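Local structure of sugar ABC transporter, sugar-binding protein (Streptococcus pneumoniae, 2HEU) at residues G238-D250 with W259-I273. The protein probably binds a sugar outside the cell membrane and delivers it to an ABC transporter for uptake, as the solute-binding component of that system. Numbering follows the deposited sequence.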
loop_
_atom_site.group_PDB
_atom_site.type_symbol
_atom_site.label_atom_id
_atom_site.label_comp_id
_atom_site.label_asym_id
_atom_site.label_seq_id
_atom_site.Cartn_x
_atom_site.Cartn_y
_atom_site.Cartn_z
ATOM N N GLY A 238 -4.019 -7.460 18.851
ATOM C CA GLY A 238 -3.056 -6.889 17.974
ATOM C C GLY A 238 -3.059 -7.561 16.601
ATOM O O GLY A 238 -3.708 -8.562 16.314
ATOM N N TYR A 239 -2.254 -6.975 15.731
ATOM C CA TYR A 239 -2.046 -7.524 14.358
ATOM C C TYR A 239 -1.730 -8.971 14.408
ATOM O O TYR A 239 -2.359 -9.772 13.666
ATOM C CB TYR A 239 -0.966 -6.716 13.670
ATOM C CG TYR A 239 -0.562 -7.185 12.319
ATOM C CD1 TYR A 239 -1.469 -7.163 11.250
ATOM C CD2 TYR A 239 0.650 -7.649 12.097
ATOM C CE1 TYR A 239 -1.046 -7.562 9.962
ATOM C CE2 TYR A 239 1.082 -8.049 10.821
ATOM C CZ TYR A 239 0.214 -7.994 9.772
ATOM O OH TYR A 239 0.598 -8.344 8.478
ATOM N N THR A 240 -0.738 -9.408 15.180
ATOM C CA THR A 240 -0.368 -10.824 15.131
ATOM C C THR A 240 -1.500 -11.716 15.616
ATOM O O THR A 240 -1.667 -12.826 15.147
ATOM C CB THR A 240 0.926 -11.146 15.958
ATOM O OG1 THR A 240 0.749 -10.705 17.310
ATOM C CG2 THR A 240 2.107 -10.488 15.248
ATOM N N ASP A 241 -2.296 -11.211 16.557
ATOM C CA ASP A 241 -3.416 -11.964 17.060
ATOM C C ASP A 241 -4.401 -12.227 15.930
ATOM O O ASP A 241 -4.983 -13.346 15.875
ATOM C CB ASP A 241 -4.133 -11.231 18.181
ATOM C CG ASP A 241 -3.296 -11.009 19.436
ATOM O OD1 ASP A 241 -2.356 -11.789 19.719
ATOM O OD2 ASP A 241 -3.655 -10.053 20.182
ATOM N N VAL A 242 -4.725 -11.236 15.085
ATOM C CA VAL A 242 -5.690 -11.474 13.976
ATOM C C VAL A 242 -5.099 -12.208 12.809
ATOM O O VAL A 242 -5.836 -12.944 12.138
ATOM C CB VAL A 242 -6.425 -10.185 13.487
ATOM C CG1 VAL A 242 -7.090 -9.549 14.736
ATOM C CG2 VAL A 242 -5.500 -9.233 12.764
ATOM N N ILE A 243 -3.816 -12.063 12.541
ATOM C CA ILE A 243 -3.158 -12.940 11.566
ATOM C C ILE A 243 -3.318 -14.391 12.032
ATOM O O ILE A 243 -3.655 -15.283 11.239
ATOM C CB ILE A 243 -1.675 -12.558 11.428
ATOM C CG1 ILE A 243 -1.510 -11.185 10.799
ATOM C CG2 ILE A 243 -0.897 -13.698 10.681
ATOM C CD1 ILE A 243 -1.997 -11.030 9.412
ATOM N N GLY A 244 -3.038 -14.653 13.315
ATOM C CA GLY A 244 -3.182 -15.986 13.842
ATOM C C GLY A 244 -4.599 -16.473 13.821
ATOM O O GLY A 244 -4.869 -17.625 13.406
ATOM N N ALA A 245 -5.560 -15.665 14.212
ATOM C CA ALA A 245 -6.962 -16.074 14.235
ATOM C C ALA A 245 -7.392 -16.455 12.782
ATOM O O ALA A 245 -8.117 -17.445 12.596
ATOM C CB ALA A 245 -7.863 -14.996 14.766
ATOM N N PHE A 246 -6.999 -15.647 11.806
ATOM C CA PHE A 246 -7.355 -15.966 10.423
ATOM C C PHE A 246 -6.677 -17.257 9.987
ATOM O O PHE A 246 -7.290 -18.140 9.391
ATOM C CB PHE A 246 -7.019 -14.783 9.536
ATOM C CG PHE A 246 -7.315 -15.047 8.094
ATOM C CD1 PHE A 246 -8.636 -15.102 7.619
ATOM C CD2 PHE A 246 -6.311 -15.308 7.176
ATOM C CE1 PHE A 246 -8.923 -15.424 6.330
ATOM C CE2 PHE A 246 -6.596 -15.597 5.850
ATOM C CZ PHE A 246 -7.903 -15.651 5.428
ATOM N N ALA A 247 -5.363 -17.352 10.241
ATOM C CA ALA A 247 -4.596 -18.558 9.792
ATOM C C ALA A 247 -5.153 -19.837 10.410
ATOM O O ALA A 247 -5.106 -20.901 9.785
ATOM C CB ALA A 247 -3.152 -18.415 10.109
ATOM N N ARG A 248 -5.642 -19.745 11.654
ATOM C CA ARG A 248 -6.185 -20.895 12.339
ATOM C C ARG A 248 -7.575 -21.300 11.864
ATOM O O ARG A 248 -8.062 -22.349 12.241
ATOM C CB ARG A 248 -6.324 -20.645 13.854
ATOM C CG ARG A 248 -4.971 -20.604 14.614
ATOM C CD ARG A 248 -5.207 -20.421 16.102
ATOM N NE ARG A 248 -5.756 -19.157 16.496
ATOM C CZ ARG A 248 -5.052 -18.031 16.760
ATOM N NH1 ARG A 248 -3.720 -18.039 16.695
ATOM N NH2 ARG A 248 -5.654 -16.971 17.237
ATOM N N GLY A 249 -8.247 -20.429 11.118
ATOM C CA GLY A 249 -9.630 -20.646 10.714
ATOM C C GLY A 249 -10.606 -20.249 11.750
ATOM O O GLY A 249 -11.802 -20.590 11.656
ATOM N N ASP A 250 -10.201 -19.466 12.750
ATOM C CA ASP A 250 -11.072 -19.020 13.842
ATOM C C ASP A 250 -11.962 -17.814 13.460
ATOM O O ASP A 250 -12.975 -17.604 14.113
ATOM C CB ASP A 250 -10.287 -18.713 15.075
ATOM C CG ASP A 250 -9.626 -19.982 15.728
ATOM O OD1 ASP A 250 -10.026 -21.129 15.395
ATOM O OD2 ASP A 250 -8.735 -19.768 16.577
ATOM N N TRP A 259 0.600 -6.871 2.332
ATOM C CA TRP A 259 1.752 -7.246 3.129
ATOM C C TRP A 259 1.431 -8.441 4.047
ATOM O O TRP A 259 2.325 -9.174 4.474
ATOM C CB TRP A 259 2.252 -6.078 3.980
ATOM C CG TRP A 259 1.203 -5.400 4.776
ATOM C CD1 TRP A 259 0.671 -5.801 5.965
ATOM C CD2 TRP A 259 0.474 -4.197 4.422
ATOM N NE1 TRP A 259 -0.316 -4.913 6.383
ATOM C CE2 TRP A 259 -0.455 -3.944 5.446
ATOM C CE3 TRP A 259 0.517 -3.331 3.316
ATOM C CZ2 TRP A 259 -1.324 -2.834 5.396
ATOM C CZ3 TRP A 259 -0.347 -2.237 3.261
ATOM C CH2 TRP A 259 -1.213 -1.992 4.315
ATOM N N ALA A 260 0.170 -8.645 4.414
ATOM C CA ALA A 260 -0.197 -9.592 5.452
ATOM C C ALA A 260 -0.016 -11.052 5.027
ATOM O O ALA A 260 0.116 -11.912 5.881
ATOM C CB ALA A 260 -1.634 -9.366 5.938
ATOM N N ILE A 261 -0.046 -11.326 3.731
ATOM C CA ILE A 261 -0.013 -12.727 3.288
ATOM C C ILE A 261 1.263 -13.440 3.793
ATOM O O ILE A 261 1.198 -14.627 4.137
ATOM C CB ILE A 261 -0.158 -12.860 1.763
ATOM C CG1 ILE A 261 -0.371 -14.310 1.351
ATOM C CG2 ILE A 261 0.960 -12.185 0.998
ATOM C CD1 ILE A 261 -1.535 -15.050 2.017
ATOM N N THR A 262 2.364 -12.746 3.877
ATOM C CA THR A 262 3.599 -13.336 4.319
ATOM C C THR A 262 3.459 -13.858 5.749
ATOM O O THR A 262 3.787 -15.039 6.086
ATOM C CB THR A 262 4.655 -12.217 4.277
ATOM O OG1 THR A 262 4.642 -11.549 2.963
ATOM C CG2 THR A 262 6.029 -12.784 4.566
ATOM N N ALA A 263 2.892 -13.002 6.630
ATOM C CA ALA A 263 2.660 -13.370 8.007
ATOM C C ALA A 263 1.675 -14.515 8.115
ATOM O O ALA A 263 1.823 -15.422 8.955
ATOM C CB ALA A 263 2.219 -12.175 8.824
ATOM N N ILE A 264 0.589 -14.476 7.338
ATOM C CA ILE A 264 -0.405 -15.531 7.381
ATOM C C ILE A 264 0.273 -16.870 6.990
ATOM O O ILE A 264 0.035 -17.888 7.679
ATOM C CB ILE A 264 -1.595 -15.221 6.420
ATOM C CG1 ILE A 264 -2.330 -13.962 6.925
ATOM C CG2 ILE A 264 -2.513 -16.428 6.363
ATOM C CD1 ILE A 264 -3.245 -13.395 5.877
ATOM N N ASN A 265 1.033 -16.884 5.945
ATOM C CA ASN A 265 1.624 -18.189 5.488
ATOM C C ASN A 265 2.536 -18.761 6.533
ATOM O O ASN A 265 2.634 -20.002 6.607
ATOM C CB ASN A 265 2.297 -18.018 4.155
ATOM C CG ASN A 265 1.351 -17.916 3.009
ATOM O OD1 ASN A 265 0.234 -18.457 3.083
ATOM N ND2 ASN A 265 1.789 -17.303 1.943
ATOM N N GLU A 266 3.220 -17.986 7.321
ATOM C CA GLU A 266 4.166 -18.539 8.251
ATOM C C GLU A 266 3.470 -19.173 9.457
ATOM O O GLU A 266 4.108 -19.788 10.331
ATOM C CB GLU A 266 5.148 -17.433 8.718
ATOM C CG GLU A 266 6.039 -16.898 7.636
ATOM C CD GLU A 266 7.292 -16.257 8.120
ATOM O OE1 GLU A 266 7.431 -16.028 9.320
ATOM O OE2 GLU A 266 8.202 -16.073 7.234
ATOM N N GLN A 267 2.132 -19.024 9.518
ATOM C CA GLN A 267 1.328 -19.715 10.532
ATOM C C GLN A 267 0.817 -21.071 10.057
ATOM O O GLN A 267 0.145 -21.763 10.845
ATOM C CB GLN A 267 0.145 -18.799 10.899
ATOM C CG GLN A 267 0.609 -17.521 11.559
ATOM C CD GLN A 267 1.344 -17.731 12.852
ATOM O OE1 GLN A 267 1.027 -18.680 13.613
ATOM N NE2 GLN A 267 2.311 -16.882 13.171
ATOM N N LYS A 268 1.135 -21.446 8.824
ATOM C CA LYS A 268 0.726 -22.791 8.303
ATOM C C LYS A 268 -0.776 -23.001 8.285
ATOM O O LYS A 268 -1.280 -23.984 8.848
ATOM C CB LYS A 268 1.492 -23.939 9.054
ATOM C CG LYS A 268 2.998 -23.735 9.179
ATOM C CD LYS A 268 3.687 -23.591 7.827
ATOM C CE LYS A 268 5.199 -24.198 7.913
ATOM N NZ LYS A 268 6.129 -23.244 8.252
ATOM N N PRO A 269 -1.502 -22.119 7.622
ATOM C CA PRO A 269 -2.969 -22.336 7.509
ATOM C C PRO A 269 -3.248 -23.577 6.718
ATOM O O PRO A 269 -2.561 -23.979 5.822
ATOM C CB PRO A 269 -3.453 -21.128 6.712
ATOM C CG PRO A 269 -2.208 -20.652 5.950
ATOM C CD PRO A 269 -1.042 -20.975 6.863
ATOM N N ASN A 270 -4.339 -24.214 7.140
ATOM C CA ASN A 270 -4.827 -25.460 6.534
ATOM C C ASN A 270 -6.045 -25.212 5.650
ATOM O O ASN A 270 -7.019 -25.979 5.690
ATOM C CB ASN A 270 -5.166 -26.450 7.654
ATOM C CG ASN A 270 -5.351 -27.779 7.181
ATOM O OD1 ASN A 270 -4.714 -28.233 6.222
ATOM N ND2 ASN A 270 -6.274 -28.475 7.812
ATOM N N PHE A 271 -6.030 -24.187 4.858
ATOM C CA PHE A 271 -7.086 -23.821 3.881
ATOM C C PHE A 271 -6.470 -22.979 2.813
ATOM O O PHE A 271 -5.392 -22.402 2.974
ATOM C CB PHE A 271 -8.231 -23.138 4.583
ATOM C CG PHE A 271 -7.868 -21.808 5.212
ATOM C CD1 PHE A 271 -7.448 -21.730 6.513
ATOM C CD2 PHE A 271 -7.996 -20.605 4.492
ATOM C CE1 PHE A 271 -7.112 -20.481 7.102
ATOM C CE2 PHE A 271 -7.685 -19.426 5.055
ATOM C CZ PHE A 271 -7.252 -19.353 6.378
ATOM N N LYS A 272 -7.288 -22.766 1.765
ATOM C CA LYS A 272 -6.941 -21.965 0.607
ATOM C C LYS A 272 -7.352 -20.503 0.828
ATOM O O LYS A 272 -8.528 -20.174 1.016
ATOM C CB LYS A 272 -7.608 -22.551 -0.624
ATOM C CG LYS A 272 -6.958 -23.882 -0.996
ATOM C CD LYS A 272 -5.380 -23.932 -1.043
ATOM C CE LYS A 272 -4.785 -25.153 -1.755
ATOM N NZ LYS A 272 -3.374 -25.299 -1.370
ATOM N N ILE A 273 -6.378 -19.622 0.843
ATOM C CA ILE A 273 -6.616 -18.198 1.120
ATOM C C ILE A 273 -7.022 -17.482 -0.141
ATOM O O ILE A 273 -6.403 -17.660 -1.185
ATOM C CB ILE A 273 -5.353 -17.531 1.702
ATOM C CG1 ILE A 273 -4.914 -18.237 2.980
ATOM C CG2 ILE A 273 -5.534 -16.032 1.886
ATOM C CD1 ILE A 273 -3.448 -18.030 3.279
HETATM O O HOH W 1 -5.811 -23.473 9.452
#
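The Phe-246 ring stands opposite its own backbone N across the CA–CB bond, beside the carbonyl carbon, whereas Phe-271, with chi1 at 64°, folds its ring between its N and carbonyl carbon; the two torsions bring the rings together as an edge-to-face (T-shaped) pair. The evidence is a centroid separation of 5.3 Å with planes at 89°, CZ of Phe-271 lying over one face of Phe-246, offset toward its rim. From the shared CZ corner the Phe-271 rim runs on to two backbone oxygens lying near its ring plane, Phe-271 CZ 3.2 Å from Phe-246 O and CE1 3.4 Å from Ala-247 O. Ala-247 O also accepts a 2.7 Å hydrogen bond from a water that in turn accepts one from Asn-270 N, so the contact's polar link is indirect: no direct hydrogen bond joins the segments.

Between the helices, Ile-243 splits its branches: CD1 packs 3.9 Å from both Ile-264 CG1 and Ala-260 CB, while CG2 rests on the Ala-263 backbone. Ala-247 CB approaches Gln-267 CB closely, at 3.4 Å. At the far end the Tyr-239 hydroxyl reaches the Ala-260 backbone, OH to CA 3.4 Å, and lies in the plane of the Trp-259 indole, at the CD1 edge.

Helices 239-247 and 260-265, joined through strand 253-257, cross at -62° with axes 9.3 Å apart; Tyr-132 of the central strand 129-134 touches Phe-246, Ala-260 and Ile-264, placing the pair against that antiparallel sheet.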